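Local coordinates for endo-beta-1,2-glucanase (Talaromyces funiculosus, PDB 6IMV), which hydrolyses beta-1,2-glucan chains from within, as an endo-acting glycoside hydrolase, and binds the disaccharide sophorose, at residues Y21-V26 and C487-T492; S31-D36 and A399-M404; F210-G215 and T242-D247. All coordinates share one frame; numbering follows the deposited sequence.

Contact 1: residues Y21-V26 and C487-T492; sequences YTQEQV and CLPQET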
loop_
_atom_site.group_PDB
_atom_site.type_symbol
_atom_site.label_atom_id
_atom_site.label_comp_id
_atom_site.label_asym_id
_atom_site.label_seq_id
_atom_site.Cartn_x
_atom_site.Cartn_y
_atom_site.Cartn_z
ATOM N N TYR A 21 -17.153 17.228 12.215
ATOM C CA TYR A 21 -17.286 17.893 10.925
ATOM C C TYR A 21 -18.538 17.392 10.204
ATOM O O TYR A 21 -18.896 16.223 10.320
ATOM C CB TYR A 21 -16.113 17.554 9.995
ATOM C CG TYR A 21 -14.756 18.077 10.385
ATOM C CD1 TYR A 21 -14.044 17.519 11.431
ATOM C CD2 TYR A 21 -14.141 19.079 9.647
ATOM C CE1 TYR A 21 -12.783 17.972 11.774
ATOM C CE2 TYR A 21 -12.880 19.546 9.976
ATOM C CZ TYR A 21 -12.196 18.986 11.039
ATOM O OH TYR A 21 -10.945 19.428 11.351
ATOM N N THR A 22 -19.153 18.268 9.411
ATOM C CA THR A 22 -20.143 17.873 8.407
ATOM C C THR A 22 -19.405 17.482 7.122
ATOM O O THR A 22 -18.257 17.872 6.919
ATOM C CB THR A 22 -21.164 18.986 8.122
ATOM O OG1 THR A 22 -20.492 20.030 7.428
ATOM C CG2 THR A 22 -21.816 19.540 9.369
ATOM N N GLN A 23 -20.084 16.735 6.249
ATOM C CA GLN A 23 -19.525 16.352 4.959
ATOM C C GLN A 23 -19.137 17.605 4.168
ATOM O O GLN A 23 -18.027 17.680 3.630
ATOM C CB GLN A 23 -20.510 15.483 4.178
ATOM C CG GLN A 23 -20.062 15.228 2.745
ATOM C CD GLN A 23 -20.739 14.015 2.163
ATOM O OE1 GLN A 23 -20.635 12.909 2.685
ATOM N NE2 GLN A 23 -21.469 14.227 1.087
ATOM N N GLU A 24 -20.033 18.596 4.113
ATOM C CA GLU A 24 -19.777 19.816 3.352
ATOM C C GLU A 24 -18.566 20.561 3.935
ATOM O O GLU A 24 -17.802 21.178 3.194
ATOM C CB GLU A 24 -21.016 20.720 3.305
ATOM C CG GLU A 24 -20.933 21.837 2.263
ATOM C CD GLU A 24 -20.536 21.471 0.830
ATOM O OE1 GLU A 24 -19.711 22.206 0.259
ATOM O OE2 GLU A 24 -21.054 20.481 0.261
ATOM N N GLN A 25 -18.377 20.503 5.254
ATOM C CA GLN A 25 -17.234 21.191 5.880
ATOM C C GLN A 25 -15.915 20.530 5.462
ATOM O O GLN A 25 -14.919 21.221 5.293
ATOM C CB GLN A 25 -17.394 21.243 7.394
ATOM C CG GLN A 25 -18.376 22.317 7.837
ATOM C CD GLN A 25 -18.752 22.186 9.290
ATOM O OE1 GLN A 25 -18.345 21.250 9.975
ATOM N NE2 GLN A 25 -19.576 23.111 9.762
ATOM N N VAL A 26 -15.921 19.204 5.266
ATOM C CA VAL A 26 -14.745 18.500 4.745
ATOM C C VAL A 26 -14.402 19.073 3.359
ATOM O O VAL A 26 -13.257 19.395 3.087
ATOM C CB VAL A 26 -14.955 16.973 4.711
ATOM C CG1 VAL A 26 -13.820 16.242 4.004
ATOM C CG2 VAL A 26 -15.146 16.411 6.112
ATOM N N CYS A 487 -18.550 11.059 -7.277
ATOM C CA CYS A 487 -19.749 11.042 -6.451
ATOM C C CYS A 487 -19.352 11.172 -4.978
ATOM O O CYS A 487 -18.264 10.746 -4.575
ATOM C CB CYS A 487 -20.562 9.776 -6.703
ATOM S SG CYS A 487 -21.337 9.745 -8.346
ATOM N N LEU A 488 -20.244 11.782 -4.195
ATOM C CA LEU A 488 -20.104 11.920 -2.756
ATOM C C LEU A 488 -20.997 10.876 -2.084
ATOM O O LEU A 488 -21.989 10.440 -2.669
ATOM C CB LEU A 488 -20.512 13.342 -2.338
ATOM C CG LEU A 488 -19.457 14.445 -2.489
ATOM C CD1 LEU A 488 -18.194 14.137 -1.709
ATOM C CD2 LEU A 488 -19.113 14.694 -3.949
ATOM N N PRO A 489 -20.682 10.450 -0.840
ATOM C CA PRO A 489 -21.513 9.492 -0.112
ATOM C C PRO A 489 -22.977 9.943 0.008
ATOM O O PRO A 489 -23.225 11.101 0.266
ATOM C CB PRO A 489 -20.917 9.416 1.301
ATOM C CG PRO A 489 -19.542 10.066 1.204
ATOM C CD PRO A 489 -19.523 10.906 -0.059
ATOM N N GLN A 490 -23.917 9.013 -0.188
ATOM C CA GLN A 490 -25.351 9.325 -0.137
ATOM C C GLN A 490 -26.060 8.505 0.954
ATOM O O GLN A 490 -27.239 8.712 1.194
ATOM C CB GLN A 490 -26.013 9.061 -1.491
ATOM C CG GLN A 490 -25.388 9.790 -2.664
ATOM C CD GLN A 490 -25.532 11.281 -2.553
ATOM O OE1 GLN A 490 -26.570 11.777 -2.131
ATOM N NE2 GLN A 490 -24.486 12.009 -2.918
ATOM N N GLU A 491 -25.351 7.561 1.576
ATOM C CA GLU A 491 -25.874 6.725 2.648
ATOM C C GLU A 491 -24.862 6.750 3.803
ATOM O O GLU A 491 -23.648 6.851 3.567
ATOM C CB GLU A 491 -26.074 5.282 2.163
ATOM C CG GLU A 491 -27.281 5.074 1.264
ATOM C CD GLU A 491 -27.131 5.461 -0.203
ATOM O OE1 GLU A 491 -26.003 5.410 -0.746
ATOM O OE2 GLU A 491 -28.163 5.810 -0.812
ATOM N N THR A 492 -25.364 6.633 5.035
ATOM C CA THR A 492 -24.525 6.481 6.218
ATOM C C THR A 492 -24.430 4.997 6.603
ATOM O O THR A 492 -25.265 4.182 6.205
ATOM C CB THR A 492 -25.058 7.328 7.381
ATOM O OG1 THR A 492 -26.416 6.950 7.607
ATOM C CG2 THR A 492 -24.968 8.813 7.101
#

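Contact 2: residues S31-D36 and A399-M404; sequences SKFIND and AWWRNM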
loop_
_atom_site.group_PDB
_atom_site.type_symbol
_atom_site.label_atom_id
_atom_site.label_comp_id
_atom_site.label_asym_id
_atom_site.label_seq_id
_atom_site.Cartn_x
_atom_site.Cartn_y
_atom_site.Cartn_z
ATOM N N SER A 31 -7.941 20.357 3.892
ATOM C CA SER A 31 -6.670 20.431 4.611
ATOM C C SER A 31 -6.887 20.398 6.124
ATOM O O SER A 31 -6.131 19.739 6.840
ATOM C CB SER A 31 -5.885 21.638 4.205
ATOM O OG SER A 31 -5.343 21.418 2.922
ATOM N N LYS A 32 -7.902 21.117 6.602
ATOM C CA LYS A 32 -8.153 21.178 8.019
ATOM C C LYS A 32 -8.510 19.778 8.530
ATOM O O LYS A 32 -8.017 19.338 9.573
ATOM C CB LYS A 32 -9.265 22.172 8.371
ATOM C CG LYS A 32 -9.532 22.238 9.866
ATOM C CD LYS A 32 -10.564 23.242 10.313
ATOM C CE LYS A 32 -10.939 22.988 11.756
ATOM N NZ LYS A 32 -11.968 23.941 12.223
ATOM N N PHE A 33 -9.395 19.096 7.800
ATOM C CA PHE A 33 -9.822 17.746 8.165
ATOM C C PHE A 33 -8.615 16.799 8.122
ATOM O O PHE A 33 -8.400 16.030 9.036
ATOM C CB PHE A 33 -10.945 17.265 7.244
ATOM C CG PHE A 33 -11.535 15.934 7.648
ATOM C CD1 PHE A 33 -12.468 15.849 8.671
ATOM C CD2 PHE A 33 -11.145 14.769 7.012
ATOM C CE1 PHE A 33 -13.003 14.625 9.042
ATOM C CE2 PHE A 33 -11.672 13.541 7.391
ATOM C CZ PHE A 33 -12.596 13.469 8.410
ATOM N N ILE A 34 -7.814 16.903 7.059
ATOM C CA ILE A 34 -6.660 16.012 6.869
ATOM C C ILE A 34 -5.656 16.195 8.018
ATOM O O ILE A 34 -5.014 15.237 8.445
ATOM C CB ILE A 34 -6.039 16.245 5.481
ATOM C CG1 ILE A 34 -6.878 15.565 4.400
ATOM C CG2 ILE A 34 -4.587 15.803 5.440
ATOM C CD1 ILE A 34 -6.571 16.014 2.996
ATOM N N ASN A 35 -5.536 17.432 8.515
ATOM C CA ASN A 35 -4.655 17.751 9.634
ATOM C C ASN A 35 -5.068 16.953 10.879
ATOM O O ASN A 35 -4.212 16.496 11.652
ATOM C CB ASN A 35 -4.674 19.261 9.883
ATOM C CG ASN A 35 -3.670 19.721 10.906
ATOM O OD1 ASN A 35 -2.474 19.528 10.720
ATOM N ND2 ASN A 35 -4.157 20.351 11.959
ATOM N N ASP A 36 -6.381 16.792 11.081
ATOM C CA ASP A 36 -6.899 15.999 12.197
ATOM C C ASP A 36 -6.617 14.509 11.956
ATOM O O ASP A 36 -6.193 13.804 12.876
ATOM C CB ASP A 36 -8.383 16.275 12.429
ATOM C CG ASP A 36 -8.625 17.636 13.065
ATOM O OD1 ASP A 36 -7.638 18.257 13.496
ATOM O OD2 ASP A 36 -9.785 18.065 13.121
ATOM N N ALA A 399 -14.159 12.842 2.271
ATOM C CA ALA A 399 -15.605 12.737 2.509
ATOM C C ALA A 399 -15.990 11.256 2.666
ATOM O O ALA A 399 -16.741 10.896 3.592
ATOM C CB ALA A 399 -16.394 13.400 1.405
ATOM N N TRP A 400 -15.463 10.407 1.778
ATOM C CA TRP A 400 -15.734 8.977 1.828
ATOM C C TRP A 400 -15.125 8.361 3.090
ATOM O O TRP A 400 -15.766 7.558 3.773
ATOM C CB TRP A 400 -15.245 8.287 0.556
ATOM C CG TRP A 400 -16.200 8.461 -0.579
ATOM C CD1 TRP A 400 -16.124 9.374 -1.591
ATOM C CD2 TRP A 400 -17.397 7.702 -0.816
ATOM N NE1 TRP A 400 -17.192 9.242 -2.426
ATOM C CE2 TRP A 400 -17.990 8.227 -1.980
ATOM C CE3 TRP A 400 -18.036 6.655 -0.148
ATOM C CZ2 TRP A 400 -19.172 7.714 -2.504
ATOM C CZ3 TRP A 400 -19.212 6.154 -0.659
ATOM C CH2 TRP A 400 -19.769 6.677 -1.822
ATOM N N TRP A 401 -13.890 8.768 3.403
ATOM C CA TRP A 401 -13.185 8.367 4.610
ATOM C C TRP A 401 -14.032 8.694 5.853
ATOM O O TRP A 401 -14.254 7.835 6.707
ATOM C CB TRP A 401 -11.814 9.049 4.662
ATOM C CG TRP A 401 -10.888 8.522 5.713
ATOM C CD1 TRP A 401 -9.904 7.588 5.548
ATOM C CD2 TRP A 401 -10.819 8.937 7.091
ATOM N NE1 TRP A 401 -9.227 7.403 6.724
ATOM C CE2 TRP A 401 -9.772 8.206 7.690
ATOM C CE3 TRP A 401 -11.543 9.839 7.880
ATOM C CZ2 TRP A 401 -9.444 8.348 9.037
ATOM C CZ3 TRP A 401 -11.206 9.987 9.207
ATOM C CH2 TRP A 401 -10.173 9.251 9.778
ATOM N N ARG A 402 -14.499 9.943 5.938
ATOM C CA ARG A 402 -15.303 10.433 7.050
ATOM C C ARG A 402 -16.564 9.570 7.195
ATOM O O ARG A 402 -16.900 9.120 8.302
ATOM C CB ARG A 402 -15.679 11.906 6.845
ATOM C CG ARG A 402 -16.661 12.443 7.878
ATOM C CD ARG A 402 -17.072 13.885 7.643
ATOM N NE ARG A 402 -18.242 14.246 8.433
ATOM C CZ ARG A 402 -19.477 13.795 8.223
ATOM N NH1 ARG A 402 -19.762 13.109 7.130
ATOM N NH2 ARG A 402 -20.420 14.011 9.132
ATOM N N ASN A 403 -17.257 9.352 6.074
ATOM C CA ASN A 403 -18.520 8.608 6.043
ATOM C C ASN A 403 -18.351 7.237 6.719
ATOM O O ASN A 403 -19.176 6.828 7.546
ATOM C CB ASN A 403 -19.076 8.468 4.622
ATOM C CG ASN A 403 -20.566 8.196 4.615
ATOM O OD1 ASN A 403 -21.351 9.069 4.956
ATOM N ND2 ASN A 403 -20.966 6.993 4.237
ATOM N N MET A 404 -17.264 6.543 6.393
ATOM C CA MET A 404 -16.966 5.249 6.997
ATOM C C MET A 404 -16.488 5.418 8.449
ATOM O O MET A 404 -16.924 4.670 9.320
ATOM C CB MET A 404 -15.924 4.509 6.159
ATOM C CG MET A 404 -16.473 4.078 4.810
ATOM S SD MET A 404 -15.268 3.179 3.815
ATOM C CE MET A 404 -14.628 4.487 2.770
#

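Contact 3: residues F210-G215 and T242-D247; sequences FYQGEG and TSYLND. With GLC (alpha-D-glucopyranose), chain D.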
loop_
_atom_site.group_PDB
_atom_site.type_symbol
_atom_site.label_atom_id
_atom_site.label_comp_id
_atom_site.label_asym_id
_atom_site.label_seq_id
_atom_site.Cartn_x
_atom_site.Cartn_y
_atom_site.Cartn_z
ATOM N N PHE A 210 13.843 -14.586 -9.574
ATOM C CA PHE A 210 12.416 -14.385 -9.957
ATOM C C PHE A 210 12.135 -14.520 -11.459
ATOM O O PHE A 210 10.967 -14.649 -11.831
ATOM C CB PHE A 210 11.909 -13.018 -9.491
ATOM C CG PHE A 210 11.752 -12.890 -8.000
ATOM C CD1 PHE A 210 10.614 -13.364 -7.367
ATOM C CD2 PHE A 210 12.728 -12.269 -7.236
ATOM C CE1 PHE A 210 10.465 -13.234 -5.993
ATOM C CE2 PHE A 210 12.575 -12.129 -5.866
ATOM C CZ PHE A 210 11.444 -12.612 -5.247
ATOM N N TYR A 211 13.147 -14.446 -12.329
ATOM C CA TYR A 211 12.869 -14.449 -13.774
ATOM C C TYR A 211 13.029 -15.865 -14.338
ATOM O O TYR A 211 14.134 -16.369 -14.418
ATOM C CB TYR A 211 13.745 -13.436 -14.521
ATOM C CG TYR A 211 13.390 -13.312 -15.980
ATOM C CD1 TYR A 211 12.083 -13.054 -16.359
ATOM C CD2 TYR A 211 14.328 -13.494 -16.986
ATOM C CE1 TYR A 211 11.709 -12.969 -17.689
ATOM C CE2 TYR A 211 13.973 -13.406 -18.324
ATOM C CZ TYR A 211 12.657 -13.144 -18.677
ATOM O OH TYR A 211 12.249 -13.057 -19.977
ATOM N N GLN A 212 11.912 -16.483 -14.742
ATOM C CA GLN A 212 11.891 -17.857 -15.268
ATOM C C GLN A 212 12.300 -17.879 -16.746
ATOM O O GLN A 212 12.843 -18.863 -17.217
ATOM C CB GLN A 212 10.497 -18.468 -15.146
ATOM C CG GLN A 212 10.439 -19.955 -15.452
ATOM C CD GLN A 212 9.024 -20.462 -15.352
ATOM O OE1 GLN A 212 8.236 -20.338 -16.290
ATOM N NE2 GLN A 212 8.684 -21.016 -14.198
ATOM N N GLY A 213 11.988 -16.800 -17.469
ATOM C CA GLY A 213 12.267 -16.687 -18.896
ATOM C C GLY A 213 10.985 -16.498 -19.686
ATOM O O GLY A 213 9.903 -16.775 -19.178
ATOM N N GLU A 214 11.125 -16.006 -20.924
ATOM C CA GLU A 214 10.025 -15.778 -21.844
ATOM C C GLU A 214 8.962 -14.884 -21.186
ATOM O O GLU A 214 7.771 -15.097 -21.377
ATOM C CB GLU A 214 9.455 -17.120 -22.293
ATOM C CG GLU A 214 10.467 -17.963 -23.042
ATOM C CD GLU A 214 10.161 -19.446 -23.060
ATOM O OE1 GLU A 214 8.963 -19.824 -23.074
ATOM O OE2 GLU A 214 11.126 -20.233 -23.071
ATOM N N GLY A 215 9.422 -13.891 -20.410
ATOM C CA GLY A 215 8.571 -12.852 -19.820
ATOM C C GLY A 215 7.876 -13.296 -18.542
ATOM O O GLY A 215 7.080 -12.533 -17.980
ATOM N N THR A 242 2.250 -21.994 -11.350
ATOM C CA THR A 242 2.203 -21.322 -12.628
ATOM C C THR A 242 1.622 -19.905 -12.444
ATOM O O THR A 242 1.047 -19.333 -13.381
ATOM C CB THR A 242 1.450 -22.227 -13.614
ATOM O OG1 THR A 242 1.609 -21.670 -14.914
ATOM C CG2 THR A 242 -0.020 -22.395 -13.298
ATOM N N SER A 243 1.805 -19.337 -11.242
ATOM C CA SER A 243 1.388 -17.967 -10.895
ATOM C C SER A 243 2.536 -16.989 -11.170
ATOM O O SER A 243 3.592 -17.062 -10.531
ATOM C CB SER A 243 0.970 -17.861 -9.449
ATOM O OG SER A 243 -0.315 -18.424 -9.253
ATOM N N TYR A 244 2.302 -16.043 -12.077
ATOM C CA TYR A 244 3.321 -15.079 -12.477
ATOM C C TYR A 244 2.828 -13.653 -12.222
ATOM O O TYR A 244 1.635 -13.391 -12.204
ATOM C CB TYR A 244 3.692 -15.269 -13.950
ATOM C CG TYR A 244 4.058 -16.684 -14.311
ATOM C CD1 TYR A 244 5.235 -17.250 -13.844
ATOM C CD2 TYR A 244 3.225 -17.465 -15.103
ATOM C CE1 TYR A 244 5.579 -18.555 -14.155
ATOM C CE2 TYR A 244 3.560 -18.771 -15.426
ATOM C CZ TYR A 244 4.736 -19.320 -14.943
ATOM O OH TYR A 244 5.079 -20.604 -15.251
ATOM N N LEU A 245 3.789 -12.750 -12.008
ATOM C CA LEU A 245 3.536 -11.320 -11.983
ATOM C C LEU A 245 3.358 -10.851 -13.428
ATOM O O LEU A 245 4.331 -10.489 -14.072
ATOM C CB LEU A 245 4.716 -10.618 -11.304
ATOM C CG LEU A 245 4.951 -11.006 -9.849
ATOM C CD1 LEU A 245 6.006 -10.122 -9.217
ATOM C CD2 LEU A 245 3.656 -10.926 -9.054
ATOM N N ASN A 246 2.114 -10.897 -13.923
ATOM C CA ASN A 246 1.846 -10.677 -15.346
ATOM C C ASN A 246 0.681 -9.701 -15.560
ATOM O O ASN A 246 0.097 -9.662 -16.661
ATOM C CB ASN A 246 1.564 -12.001 -16.054
ATOM C CG ASN A 246 0.275 -12.653 -15.606
ATOM O OD1 ASN A 246 -0.284 -12.290 -14.572
ATOM N ND2 ASN A 246 -0.222 -13.592 -16.397
ATOM N N ASP A 247 0.368 -8.878 -14.551
ATOM C CA ASP A 247 -0.808 -8.016 -14.635
ATOM C C ASP A 247 -0.453 -6.570 -14.280
ATOM O O ASP A 247 0.650 -6.282 -13.831
ATOM C CB ASP A 247 -1.931 -8.614 -13.789
ATOM C CG ASP A 247 -1.642 -8.635 -12.299
ATOM O OD1 ASP A 247 -1.045 -7.661 -11.797
ATOM O OD2 ASP A 247 -2.038 -9.615 -11.657
HETATM C C1 GLC D . -2.516 -11.679 -5.620
HETATM C C2 GLC D . -1.828 -10.597 -4.816
HETATM C C3 GLC D . -2.641 -9.315 -4.832
HETATM C C4 GLC D . -2.836 -8.857 -6.266
HETATM C C5 GLC D . -3.513 -9.978 -7.057
HETATM C C6 GLC D . -3.602 -9.635 -8.542
HETATM O O1 GLC D . -3.723 -12.006 -4.899
HETATM O O2 GLC D . -1.724 -11.060 -3.462
HETATM O O3 GLC D . -1.997 -8.277 -4.095
HETATM O O4 GLC D . -3.591 -7.639 -6.288
HETATM O O5 GLC D . -2.776 -11.201 -6.932
HETATM O O6 GLC D . -2.298 -9.468 -9.106
HETATM O O HOH W 1 5.251 -12.703 -15.782
#

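Contact 1: residues Y21-V26 and C487-T492
Gln23 lays its terminal amide against the ring of Pro489, with the oxygen doing most of the touching: Gln23 OE1 lies 3.4 Å from Pro489 CG and 3.6 Å from Pro489 CD. The nitrogen end reaches the neighbouring residue, Gln23 NE2 standing 3.7 Å from Leu488 CB. With CG anti to the backbone N (chi1 171°) and the chain stretched out beyond it, the amide travels far enough to slant over both residues. The contact is van der Waals in kind; no hydrogen bond joins the segments. Glutamine suits the place because its methylenes span the gap, while a polar head can stay partly exposed above an apolar floor. Proline, having a fixed phi and a compact ring, offers that floor and also packs on Trp400 and Asn403 of helix 394-405. Gln23 opens its helix, and the turn is secured by a capping box: Gln25 N donates to Thr22 OG1 (3.1 Å), and Thr22 N to Gln25 OE1 (3.1 Å). A short threonine hydroxyl fits this N-cap role well. The arrangement is that of a capped helix N-terminus, its first turn resting on a loop that the Cys487-Cys333 disulfide ties to helix 318-337.

Contact 2: residues S31-D36 and A399-M404
Phe33 and Trp401 each hold CG anti to the backbone nitrogen, with chi1 at -174° and -169°; with CB already directed at the facing helix, this torsion extends each ring toward the other. They meet at the six-membered side of the indole. Phe33 CE2 lies 3.7 Å from Trp401 CE3, and Phe33 CZ comes within 3.8 Å of Trp401 CZ3. Seen from the phenyl ring, Trp401 CE3 arrives at the edge, near the ring plane. The ring planes are steeply inclined, at 76°, with centroids 5.8 Å apart. The CZ tip of Phe33 is shared by Trp401 and a third side chain: Arg402 CB approaches Phe33 CZ to 3.8 Å, and the arginine chain crosses the phenylalanine at about a right angle. Its straight run from CG to NE leads the guanidinium away from the ring, to where NE donates to the carbonyl oxygen of Tyr21. Arginine therefore suits a place at the margin of the core: its CB touches the tip of the phenylalanine while its charged head finds polar partners.

Phe33 is buried and can be so because it has no polar atom to satisfy; Tyr21 and Phe17 meet it in edge-to-face fashion, and Val26 and Met398 pack on it too. Tryptophan gives a broad apolar surface on the opposing helix. The backbones stay well apart, Phe33 CA being 9.2 Å from Arg402 CA, a separation bridged by large side chains. Apolar packing of this sort joins helices 30-41 and 394-405, distant in sequence, and is consistent with the (alpha/alpha)6-barrel architecture of related glycoside hydrolases.

Contact 3: residues F210-G215 and T242-D247
Gln212 runs straight out from CB, its CG anti to the backbone N (chi1 -170°) and serving as a spacer, and the extended chain delivers the amide to the hydroxyl end of Tyr244. Gln212 CD stops 3.9 Å from Tyr244 OH. Beyond it the oxygen goes closer, Gln212 OE1 lying 3.3 Å from Tyr244 OH, while Gln212 NE2 ends 3.8 Å from Tyr244 OH. The amide is turned almost perpendicular to the phenol ring, the planes lying 82° apart. A long, uncharged, polar chain suits this exposed position. Tyr244 in turn packs against Lys216 and Cys239.

Between the segments a water lies 2.9 Å from each of Gly215 O and Leu245 O and can donate to them, though not necessarily to both at once. The first segment is shaped for its turn: Gln212 and Gly213 both face Lys216 in a classic beta bulge, and the backbone angles of Gly213 would press any CB against the preceding carbonyl oxygen. Tyr211 steadies the turn, its OH accepting from Gly215 N at 3.0 Å and also hydrogen-bonding Asp268 OD1, while Gly213 N sits above the centre of its ring.

At the other end of the second segment, Asp247 OD2 accepts a hydrogen bond from glucose O6 at 2.6 Å, and OD1 takes the backbone N-H of Tyr249, so both carboxylate oxygens are engaged and the group's orientation is set. Glu250 and His304 hold the same sugar. The chemistry thus implies a loop held by backbone hydrogen bonds, Ser243 with Ala219 and Leu245 with Val217, whose direct contact with 210-215 is slight and whose far end makes a short bond to a sugar hydroxyl, consistent with a part in holding the sugar.

Contacts 1 and 2 are neighbours, their centres about 10 Å apart, and residues of one bond residues of the other: Tyr21 OH bonds Asp36 OD2 at 2.5 Å, and Asn403 ND2 bonds Glu491 O at 2.8 Å. With Arg402 NE also bonded to Tyr21 O, helix 394-405 is gripped by both terminal regions of the chain. Contact 2 is nested within the loop that contact 1 closes, and contact 3 within both. Contact 3 lies across the chain's centre, about 43 Å from contact 1 and 40 Å from contact 2, centre to centre. It alone of the three touches bound sugar, through Asp247, and the side chain of Tyr244 is about 12 Å from a bound beta-D-glucopyranose.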